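Local coordinates for protein 11S globulin (Wrightia tinctoria, PDB 5WXU) that probably serves as a hexameric seed storage protein that acts as a nutrient reservoir, and also binds the plant hormone auxin, at residues Y97-M102 / N191-N196; H110-A115 / L267-S272; G119-F124 / T289-R294; H152-G157 / E176-L181. All coordinates share one frame; numbering follows the deposited sequence. Where two conformers were deposited one is given.

Contact 1: residues Y97-M102 / N191-N196. With PO4 (phosphate ion), chain N.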
# COMPACT_ATOMS: atom_id res chain seq x y z
N TYR B 97 9.30 10.95 27.02
CA TYR B 97 9.30 10.60 25.59
C TYR B 97 10.73 10.56 25.10
O TYR B 97 11.63 11.20 25.66
CB TYR B 97 8.43 11.46 24.72
CG TYR B 97 8.76 12.95 24.64
CD1 TYR B 97 8.44 13.82 25.69
CD2 TYR B 97 9.45 13.47 23.61
CE1 TYR B 97 8.78 15.15 25.63
CE2 TYR B 97 9.74 14.79 23.54
CZ TYR B 97 9.41 15.62 24.57
OH TYR B 97 9.75 16.98 24.49
N ASN B 98 10.93 9.80 24.04
CA ASN B 98 12.22 9.56 23.48
C ASN B 98 12.23 9.91 22.01
O ASN B 98 11.17 10.00 21.38
CB ASN B 98 12.61 8.12 23.64
CG ASN B 98 12.50 7.66 25.06
OD1 ASN B 98 11.71 6.78 25.38
ND2 ASN B 98 13.35 8.21 25.94
N ASN B 99 13.42 10.03 21.49
CA ASN B 99 13.61 10.21 20.03
C ASN B 99 13.65 8.95 19.19
O ASN B 99 13.78 9.00 17.95
CB ASN B 99 14.86 11.03 19.76
CG ASN B 99 16.12 10.36 20.20
OD1 ASN B 99 16.17 9.88 21.33
ND2 ASN B 99 17.18 10.38 19.37
N ALA B 100 13.57 7.80 19.83
CA ALA B 100 13.70 6.51 19.14
C ALA B 100 12.58 5.68 19.64
O ALA B 100 12.21 5.76 20.81
CB ALA B 100 15.02 5.81 19.47
N PRO B 101 12.01 4.84 18.78
CA PRO B 101 11.05 3.80 19.19
C PRO B 101 11.74 2.70 20.02
O PRO B 101 12.99 2.64 20.07
CB PRO B 101 10.53 3.28 17.88
CG PRO B 101 11.72 3.44 16.95
CD PRO B 101 12.45 4.68 17.38
N MET B 102 10.94 1.92 20.72
CA MET B 102 11.47 0.92 21.64
C MET B 102 10.56 -0.25 21.74
O MET B 102 9.36 -0.11 21.53
CB MET B 102 11.64 1.57 23.02
CG MET B 102 10.31 1.92 23.63
SD MET B 102 10.47 3.20 24.88
CE MET B 102 8.94 3.99 24.81
N ASN B 191 13.86 8.43 14.13
CA ASN B 191 14.80 9.31 14.80
C ASN B 191 15.52 10.16 13.79
O ASN B 191 16.44 9.67 13.12
CB ASN B 191 15.79 8.48 15.57
CG ASN B 191 16.91 9.30 16.16
OD1 ASN B 191 16.79 10.54 16.36
ND2 ASN B 191 18.04 8.61 16.40
N GLN B 192 15.13 11.42 13.68
CA GLN B 192 15.77 12.32 12.72
C GLN B 192 16.87 13.18 13.33
O GLN B 192 17.35 14.13 12.68
CB GLN B 192 14.75 13.25 12.03
CG GLN B 192 13.68 12.54 11.25
CD GLN B 192 12.86 13.45 10.35
OE1 GLN B 192 13.30 14.53 9.95
NE2 GLN B 192 11.71 12.95 9.91
N LEU B 193 17.20 12.91 14.58
CA LEU B 193 18.17 13.75 15.29
C LEU B 193 19.59 13.25 14.95
O LEU B 193 20.15 13.69 13.99
CB LEU B 193 17.89 13.85 16.76
CG LEU B 193 16.61 14.60 17.10
CD1 LEU B 193 16.13 14.29 18.50
CD2 LEU B 193 16.87 16.12 16.98
N ASP B 194 20.14 12.36 15.77
CA ASP B 194 21.41 11.73 15.50
C ASP B 194 21.40 10.45 16.38
O ASP B 194 20.42 10.16 17.12
CB ASP B 194 22.55 12.68 15.84
CG ASP B 194 22.44 13.20 17.32
OD1 ASP B 194 22.33 12.39 18.24
OD2 ASP B 194 22.36 14.43 17.54
N GLN B 195 22.48 9.69 16.33
CA GLN B 195 22.46 8.35 16.87
C GLN B 195 22.80 8.30 18.37
O GLN B 195 23.76 7.60 18.79
CB GLN B 195 23.41 7.45 16.04
CG GLN B 195 23.06 7.43 14.56
CD GLN B 195 21.63 6.95 14.36
OE1 GLN B 195 21.33 5.82 14.65
NE2 GLN B 195 20.74 7.84 13.97
N ASN B 196 22.00 9.01 19.14
CA ASN B 196 22.15 9.11 20.60
C ASN B 196 20.76 9.21 21.17
O ASN B 196 19.90 9.89 20.59
CB ASN B 196 22.94 10.36 21.02
CG ASN B 196 24.35 10.37 20.47
OD1 ASN B 196 24.63 11.02 19.41
ND2 ASN B 196 25.23 9.58 21.08
P PO4 N . 12.68 5.81 28.88
O1 PO4 N . 12.68 7.42 28.82
O2 PO4 N . 11.40 5.02 29.12
O3 PO4 N . 12.91 5.30 27.45
O4 PO4 N . 13.89 5.16 29.55

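Contact 2: residues H110-A115 / L267-S272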
# COMPACT_ATOMS: atom_id res chain seq x y z
N HIS B 110 4.40 -6.85 37.66
CA HIS B 110 3.16 -6.41 36.99
C HIS B 110 2.80 -5.02 37.43
O HIS B 110 3.15 -4.54 38.53
CB HIS B 110 2.00 -7.40 37.14
CG HIS B 110 1.38 -7.43 38.49
ND1 HIS B 110 1.80 -8.28 39.49
CD2 HIS B 110 0.34 -6.73 38.99
CE1 HIS B 110 1.07 -8.06 40.58
NE2 HIS B 110 0.16 -7.14 40.30
N GLY B 111 2.17 -4.29 36.52
CA GLY B 111 1.86 -2.92 36.83
C GLY B 111 1.00 -2.24 35.79
O GLY B 111 0.29 -2.90 35.10
N ILE B 112 1.11 -0.93 35.69
CA ILE B 112 0.25 -0.14 34.77
C ILE B 112 1.19 0.66 33.89
O ILE B 112 2.28 1.17 34.33
CB ILE B 112 -0.57 0.93 35.54
CG1 ILE B 112 -1.30 0.36 36.78
CG2 ILE B 112 -1.52 1.62 34.62
CD1 ILE B 112 -2.26 -0.70 36.42
N LEU B 113 0.87 0.73 32.61
CA LEU B 113 1.68 1.56 31.70
C LEU B 113 0.74 2.51 31.05
O LEU B 113 -0.31 2.11 30.58
CB LEU B 113 2.38 0.68 30.67
CG LEU B 113 3.13 1.45 29.60
CD1 LEU B 113 4.56 1.02 29.43
CD2 LEU B 113 2.43 1.29 28.29
N GLY B 114 1.13 3.76 30.98
CA GLY B 114 0.38 4.75 30.21
C GLY B 114 1.14 5.10 28.97
O GLY B 114 2.39 5.11 28.95
N ALA B 115 0.38 5.38 27.90
CA ALA B 115 0.97 5.83 26.66
C ALA B 115 -0.01 6.84 26.08
O ALA B 115 -1.22 6.57 26.04
CB ALA B 115 1.14 4.65 25.73
N LEU B 267 -6.29 5.94 39.99
CA LEU B 267 -6.60 6.24 38.57
C LEU B 267 -7.93 5.65 38.20
O LEU B 267 -8.56 4.95 39.02
CB LEU B 267 -5.45 5.80 37.66
CG LEU B 267 -4.81 4.44 37.90
CD1 LEU B 267 -5.75 3.37 37.45
CD2 LEU B 267 -3.53 4.31 37.09
N VAL B 268 -8.41 5.94 37.00
CA VAL B 268 -9.70 5.47 36.57
C VAL B 268 -9.42 4.14 35.88
O VAL B 268 -8.72 4.08 34.87
CB VAL B 268 -10.39 6.47 35.62
CG1 VAL B 268 -11.75 5.96 35.14
CG2 VAL B 268 -10.58 7.80 36.30
N ARG B 269 -10.01 3.08 36.39
CA ARG B 269 -9.76 1.78 35.83
C ARG B 269 -10.94 0.87 35.93
O ARG B 269 -11.73 0.96 36.89
CB ARG B 269 -8.53 1.13 36.45
CG ARG B 269 -8.62 0.93 37.95
CD ARG B 269 -8.24 -0.51 38.33
NE ARG B 269 -6.88 -0.56 38.85
CZ ARG B 269 -6.04 -1.58 38.73
NH1 ARG B 269 -6.36 -2.71 38.08
NH2 ARG B 269 -4.82 -1.46 39.25
N PRO B 270 -11.09 -0.01 34.91
CA PRO B 270 -12.30 -0.76 34.87
C PRO B 270 -12.43 -1.69 36.06
O PRO B 270 -11.46 -2.22 36.56
CB PRO B 270 -12.19 -1.53 33.55
CG PRO B 270 -11.32 -0.69 32.74
CD PRO B 270 -10.30 -0.21 33.68
N SER B 271 -13.65 -1.73 36.54
CA SER B 271 -14.11 -2.53 37.63
C SER B 271 -14.53 -3.97 37.14
O SER B 271 -14.86 -4.19 35.97
CB SER B 271 -15.32 -1.76 38.22
OG SER B 271 -16.09 -1.10 37.16
N SER B 272 -14.54 -4.93 38.05
CA SER B 272 -15.27 -6.20 37.85
C SER B 272 -16.65 -6.04 37.18
O SER B 272 -17.43 -5.12 37.47
CB SER B 272 -15.46 -6.95 39.18
OG SER B 272 -14.36 -7.80 39.41

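Contact 3: residues G119-F124 / T289-R294. With IAC (1H-indol-3-ylacetic acid), chain S; PO4 (phosphate ion), chain R.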
# COMPACT_ATOMS: atom_id res chain seq x y z
N GLY B 119 -4.10 14.03 20.49
CA GLY B 119 -5.27 14.35 19.68
C GLY B 119 -6.38 13.30 19.79
O GLY B 119 -7.40 13.35 19.06
N CYS B 120 -6.14 12.29 20.62
CA CYS B 120 -7.12 11.27 20.94
C CYS B 120 -7.81 11.73 22.21
O CYS B 120 -7.13 12.34 23.05
CB CYS B 120 -6.48 9.90 21.21
SG CYS B 120 -5.99 9.07 19.64
N PRO B 121 -9.15 11.47 22.30
CA PRO B 121 -9.87 11.85 23.52
C PRO B 121 -9.58 10.96 24.71
O PRO B 121 -9.09 9.85 24.61
CB PRO B 121 -11.35 11.75 23.10
CG PRO B 121 -11.38 10.65 22.13
CD PRO B 121 -10.08 10.82 21.36
N GLU B 122 -9.85 11.50 25.91
CA GLU B 122 -9.69 10.75 27.12
C GLU B 122 -10.90 9.80 27.31
O GLU B 122 -11.98 10.27 27.69
CB GLU B 122 -9.55 11.72 28.29
CG GLU B 122 -8.15 12.32 28.44
CD GLU B 122 -7.74 13.28 27.33
OE1 GLU B 122 -8.59 14.26 27.20
OE2 GLU B 122 -6.63 13.02 26.64
N THR B 123 -10.73 8.48 27.12
CA THR B 123 -11.86 7.56 27.17
C THR B 123 -12.01 6.70 28.44
O THR B 123 -12.90 5.85 28.49
CB THR B 123 -11.85 6.60 25.95
OG1 THR B 123 -10.74 5.73 26.02
CG2 THR B 123 -11.77 7.35 24.69
N PHE B 124 -11.10 6.86 29.39
CA PHE B 124 -11.25 6.22 30.71
C PHE B 124 -11.79 7.35 31.62
O PHE B 124 -11.09 8.32 31.87
CB PHE B 124 -9.93 5.67 31.20
CG PHE B 124 -9.68 4.21 30.82
CD1 PHE B 124 -10.03 3.73 29.55
CD2 PHE B 124 -8.94 3.38 31.65
CE1 PHE B 124 -9.75 2.43 29.17
CE2 PHE B 124 -8.68 2.07 31.28
CZ PHE B 124 -9.08 1.58 30.02
N THR B 289 -10.75 3.19 16.76
CA THR B 289 -9.86 2.53 15.79
C THR B 289 -8.45 3.00 16.10
O THR B 289 -7.77 2.37 16.95
CB THR B 289 -10.31 2.85 14.34
OG1 THR B 289 -10.33 4.25 14.10
CG2 THR B 289 -11.75 2.32 14.06
N LEU B 290 -8.05 4.13 15.52
CA LEU B 290 -6.69 4.63 15.63
C LEU B 290 -6.19 4.74 17.07
O LEU B 290 -5.12 4.22 17.40
CB LEU B 290 -6.58 5.99 14.94
CG LEU B 290 -5.19 6.50 14.58
CD1 LEU B 290 -4.30 5.42 14.04
CD2 LEU B 290 -5.35 7.59 13.54
N CYS B 291 -7.05 5.30 17.92
CA CYS B 291 -6.74 5.66 19.31
C CYS B 291 -6.59 4.42 20.24
O CYS B 291 -5.90 4.57 21.22
CB CYS B 291 -7.77 6.62 19.81
SG CYS B 291 -7.77 8.19 18.95
N THR B 292 -7.02 3.26 19.74
CA THR B 292 -7.08 1.96 20.48
C THR B 292 -6.03 0.97 20.12
O THR B 292 -6.21 -0.18 20.50
CB THR B 292 -8.41 1.13 20.12
OG1 THR B 292 -8.41 0.61 18.71
CG2 THR B 292 -9.58 1.94 20.49
N VAL B 293 -5.07 1.39 19.31
CA VAL B 293 -3.97 0.52 18.67
C VAL B 293 -3.41 -0.34 19.81
O VAL B 293 -3.16 0.19 20.93
CB VAL B 293 -2.92 1.40 17.95
CG1 VAL B 293 -2.36 2.49 18.87
CG2 VAL B 293 -1.69 0.64 17.41
N ARG B 294 -3.24 -1.65 19.54
CA ARG B 294 -2.68 -2.58 20.51
C ARG B 294 -1.19 -2.28 20.61
O ARG B 294 -0.49 -2.11 19.58
CB ARG B 294 -2.99 -4.07 20.15
CG ARG B 294 -2.38 -5.24 20.97
CD ARG B 294 -2.91 -6.65 20.47
NE ARG B 294 -1.80 -7.57 20.18
CZ ARG B 294 -1.75 -8.42 19.16
NH1 ARG B 294 -2.72 -8.57 18.28
NH2 ARG B 294 -0.67 -9.15 19.01
C IAC S . -10.84 14.83 20.88
C1 IAC S . -11.54 15.56 21.96
C2 IAC S . -10.87 16.23 22.96
C3 IAC S . -9.50 16.25 22.91
C4 IAC S . -8.81 15.56 21.90
C5 IAC S . -9.48 14.86 20.90
C7 IAC S . -12.95 15.37 21.67
C8 IAC S . -13.01 14.55 20.53
C17 IAC S . -14.09 15.92 22.51
C18 IAC S . -15.03 16.87 21.80
N IAC S . -11.76 14.28 20.07
O2 IAC S . -15.17 16.77 20.56
O3 IAC S . -15.80 17.59 22.47
P PO4 R . -9.30 4.84 10.74
O1 PO4 R . -9.97 5.61 9.62
O2 PO4 R . -8.29 5.64 11.49
O3 PO4 R . -8.34 3.87 10.06
O4 PO4 R . -10.39 4.25 11.64

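Contact 4: residues H152-G157 / E176-L181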
# COMPACT_ATOMS: atom_id res chain seq x y z
N HIS B 152 -2.76 0.60 30.39
CA HIS B 152 -2.46 -0.77 30.02
C HIS B 152 -1.96 -1.52 31.22
O HIS B 152 -1.13 -1.01 31.94
CB HIS B 152 -1.48 -0.79 28.94
CG HIS B 152 -1.91 -0.05 27.71
ND1 HIS B 152 -2.53 -0.67 26.65
CD2 HIS B 152 -1.83 1.27 27.38
CE1 HIS B 152 -2.79 0.24 25.71
NE2 HIS B 152 -2.42 1.42 26.15
N PHE B 153 -2.43 -2.76 31.39
CA PHE B 153 -2.04 -3.53 32.54
C PHE B 153 -1.00 -4.49 32.04
O PHE B 153 -1.28 -5.40 31.25
CB PHE B 153 -3.27 -4.20 33.14
CG PHE B 153 -4.28 -3.20 33.57
CD1 PHE B 153 -5.19 -2.67 32.65
CD2 PHE B 153 -4.26 -2.68 34.83
CE1 PHE B 153 -6.09 -1.70 33.02
CE2 PHE B 153 -5.16 -1.71 35.22
CZ PHE B 153 -6.07 -1.22 34.32
N ILE B 154 0.21 -4.30 32.50
CA ILE B 154 1.37 -5.03 32.02
C ILE B 154 1.81 -6.09 33.03
O ILE B 154 1.58 -5.96 34.26
CB ILE B 154 2.54 -4.11 31.58
CG1 ILE B 154 3.08 -3.32 32.79
CG2 ILE B 154 2.09 -3.24 30.41
CD1 ILE B 154 4.37 -2.58 32.58
N ARG B 155 2.40 -7.15 32.52
CA ARG B 155 2.86 -8.26 33.41
C ARG B 155 3.98 -8.97 32.77
O ARG B 155 4.22 -8.80 31.58
CB ARG B 155 1.69 -9.23 33.70
CG ARG B 155 1.21 -10.04 32.49
CD ARG B 155 -0.09 -10.81 32.79
NE ARG B 155 -0.65 -11.30 31.50
CZ ARG B 155 -0.41 -12.49 30.93
NH1 ARG B 155 0.38 -13.42 31.50
NH2 ARG B 155 -0.96 -12.76 29.75
N GLN B 156 4.67 -9.79 33.57
CA GLN B 156 5.80 -10.53 33.13
C GLN B 156 5.49 -11.28 31.81
O GLN B 156 4.44 -11.96 31.70
CB GLN B 156 6.25 -11.55 34.22
CG GLN B 156 7.49 -12.36 33.82
CD GLN B 156 7.96 -13.38 34.88
OE1 GLN B 156 7.30 -13.56 35.87
NE2 GLN B 156 9.00 -14.13 34.57
N GLY B 157 6.41 -11.12 30.85
CA GLY B 157 6.29 -11.75 29.55
C GLY B 157 5.77 -10.80 28.46
O GLY B 157 5.86 -11.11 27.27
N GLU B 176 6.61 -7.34 44.45
CA GLU B 176 7.92 -7.55 43.83
C GLU B 176 8.26 -6.42 42.85
O GLU B 176 7.36 -5.75 42.35
CB GLU B 176 8.11 -8.90 43.13
CG GLU B 176 7.33 -9.11 41.84
CD GLU B 176 5.86 -9.51 41.96
OE1 GLU B 176 5.39 -10.04 40.90
OE2 GLU B 176 5.13 -9.30 43.01
N LYS B 177 9.55 -6.26 42.63
CA LYS B 177 10.02 -5.14 41.76
C LYS B 177 9.50 -5.42 40.36
O LYS B 177 9.41 -6.58 39.94
CB LYS B 177 11.54 -5.07 41.76
CG LYS B 177 12.05 -4.52 43.08
CD LYS B 177 13.56 -4.51 43.20
CE LYS B 177 13.95 -3.67 44.41
NZ LYS B 177 15.39 -3.82 44.76
N LEU B 178 9.15 -4.34 39.67
CA LEU B 178 8.80 -4.37 38.24
C LEU B 178 10.05 -4.13 37.46
O LEU B 178 10.69 -3.11 37.67
CB LEU B 178 7.79 -3.33 38.00
CG LEU B 178 7.31 -3.10 36.54
CD1 LEU B 178 6.61 -4.33 36.03
CD2 LEU B 178 6.35 -1.94 36.49
N VAL B 179 10.47 -5.04 36.58
CA VAL B 179 11.79 -4.95 35.96
C VAL B 179 11.46 -4.87 34.45
O VAL B 179 10.79 -5.77 33.94
CB VAL B 179 12.69 -6.16 36.24
CG1 VAL B 179 13.93 -6.13 35.40
CG2 VAL B 179 13.01 -6.19 37.75
N LEU B 180 11.84 -3.73 33.88
CA LEU B 180 11.69 -3.47 32.43
C LEU B 180 13.03 -3.42 31.68
O LEU B 180 13.93 -2.64 32.00
CB LEU B 180 10.95 -2.16 32.26
CG LEU B 180 9.63 -1.93 33.03
CD1 LEU B 180 9.15 -0.53 32.76
CD2 LEU B 180 8.56 -3.02 32.78
N LEU B 181 13.16 -4.22 30.62
CA LEU B 181 14.30 -4.19 29.77
C LEU B 181 13.81 -3.44 28.50
O LEU B 181 12.92 -3.94 27.85
CB LEU B 181 14.74 -5.55 29.34
CG LEU B 181 15.97 -5.49 28.41
CD1 LEU B 181 17.18 -5.51 29.31
CD2 LEU B 181 16.00 -6.57 27.35

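Contact 1: residues Y97-M102 / N191-N196
Two N-H groups grip the side-chain oxygen of Asn191, one from each segment. Asn99 ND2 reaches Asn191 OD1 across the contact at 3.0 Å, a weak, somewhat bent bond. The backbone N of Leu193 lies 3.0 Å from the same OD1 of Asn191 and approaches from above the carbonyl plane, closing an Asx turn. The second N-H of Asn99 points elsewhere: its ND2 donates to the backbone O of Asn196 at 3.0 Å, a straighter bond (159°) with the oxygen slightly tilted from the amide plane. Asn99 CG sits between its backbone N and carbonyl carbon (chi1 64°), which carries the amide to the 191-196 loop, and OD1 of Asn99 accepts from the backbone N of Arg198. The amides of Asn99 and Asn191 lie side by side with planes nearly perpendicular, 85° apart. Beside the polar pair, Leu193 CD1 lies 3.7 Å from Asn99 CB. Asn191 ND2 donates to Asp194 O at 2.9 Å and also to Leu186 O. Replacing Asn191 with an alanine is likely to leave one N-H of Asn99 and the N-H of Leu193 without their acceptor, and so unfasten the Asx turn. Asp194 is held outside the contact, by Arg198 and by Cys44 of a second subunit. On the far side of the turn, Asn98 ND2 binds a phosphate ion, probably from the crystallisation liquor. Two asparagine amides, fixed in their rotation by bonds at both ends, thus tie the turn after strand 91-98 to the buried loop before strand 198-201.

Contact 2: residues H110-A115 / L267-S272
Strand 110-115 belongs to the beta-barrel of the N-terminal cupin domain, and the extended segment 267-272 passes over one face of it, with Ile112 as the point where they meet. The chains stay well apart: the nearest CA atoms, those of Ile112 and Leu267, are 10.1 Å from each other, and side chains bridge the space. Ile112 sends out its two branches to different neighbours. Its CG2 methyl touches Leu267 CD2 at 4.2 Å, the two side chains lying alongside and running in opposite senses. The longer branch ends at CD1, which lies 3.9 Å from Arg269 NH2 and meets the guanidinium obliquely. This division follows from chi1 of -49°, which places CG1 beside the backbone N and turns CG2 to the carbonyl side. Arg269 bends at chi2 and chi3 (131° and 101°), which brings the guanidinium to the end of the Ile112 side chain. The charged end has its own partner, for NH2 of Arg269 makes a salt bridge with Glu173, so the methyl of Ile112 lies against a nitrogen already engaged by an anion. Val151, Phe153 and Trp169 from neighbouring strands extend the apolar patch round Ile112. Farther along the segment, Ser271 and Ser272 hydrogen-bond to Tyr339 of a fourth subunit, while Leu267 packs on Pro430 of a second subunit. Leu113, next along the strand, turns its side chain to the opposite face, the in-and-out alternation of a barrel strand; the arrangement is that of a cupin jelly-roll wall whose outward residues are covered by a long connecting chain.

Contact 3: residues G119-F124 / T289-R294
A disulfide bridge joins two loops here, one between strands 110-115 and 124-126 of the N-terminal cupin domain, the other a short 3-10 turn (290-292) leading to strand 296-298. Cys120 SG and Cys291 SG are bonded at 2.1 Å, with the two CA atoms 5.9 Å apart and a chi3 of -86°, a left-handed and nearly perpendicular twist that is relaxed for a disulfide. Both cysteines point their CB toward the opposite loop, and in each SG lies beside the backbone N (chi1 -77° in Cys120, -65° in Cys291). Pro121 CD adds a light apolar touch, 4.2 Å from Cys291 SG. The turn that carries Cys291 is tightened by Thr292, whose OG1 donates to Thr289 O at 2.6 Å in the carbonyl plane, on a lone pair, while Thr292 N donates to that same oxygen. Beyond the bridge, the other side of the 119-121 loop borders bound auxin. The ring of Pro121 lies over the face of the indole, its CB 3.8 Å from IAC C, and Gly119 O comes within 3.2 Å of IAC C5. The hormone is also hydrogen-bonded to Gly119 O of a fifth subunit. Position and family are consistent with this being the disulfide that links the acidic and basic chains of 11S globulins, which would probably hold the two together after the precursor is cleaved, with the auxin pocket alongside.

Contact 4: residues H152-G157 / E176-L181
Ile154 buries most surface here, and its CD1 methyl meets the ends of Leu178 and Leu180 from a strand of another sheet. Ile154 CD1 lies 4.2 Å from Leu180 CD2 and 4.4 Å from Leu178 CD2. The two leucine methyls are themselves 4.5 Å apart (Leu178 CD2 to Leu180 CD2), so the three carbons form an almost equilateral triangle. Ile154 reaches it because its long branch is extended (chi2 169°). The leucines, two residues apart on one face of strand 178-185, arrive by different torsions: Leu178 carries CG anti to its backbone N (chi1 176°), whereas in Leu180 CG sits beside the N. Both bend their CD2 ends nearer to Ile154 than their CB directions suggest. Around the triangle, Leu113 packs on Ile154, Ile87 touches both leucines, and Val106 and Ile104 press on Leu178 and Leu180 respectively. The backbone of Ile154 pairs with Gly111, while that of Leu178 pairs with Ile87, so each strand is bonded within its own sheet. Between the two segments the contact is purely apolar, methyl against methyl, and it joins opposing sheets of the cupin barrel through its hydrophobic interior.

Overall arrangement
Contacts 2 and 4 share a wall of the barrel: strands 110-115 and 146-155 are neighbours, Leu113 N lies 2.7 Å from His152 O, and the centres of the contacts are about 13 Å apart. Ile112 CD1 and Phe153 CD2 meet on the outer face, while Ile154 works on the inner one. Contact 3 adjoins contact 2, with Pro270 CD 3.7 Å from Phe124 CE2, and both face a fourth subunit. The auxin borders contact 3 alone among the four. Contact 1 stands apart, its centre about 23 to 27 Å from the others, at an interface with a second subunit. Contact 4 is nested along the chain within the loops closed by the other three.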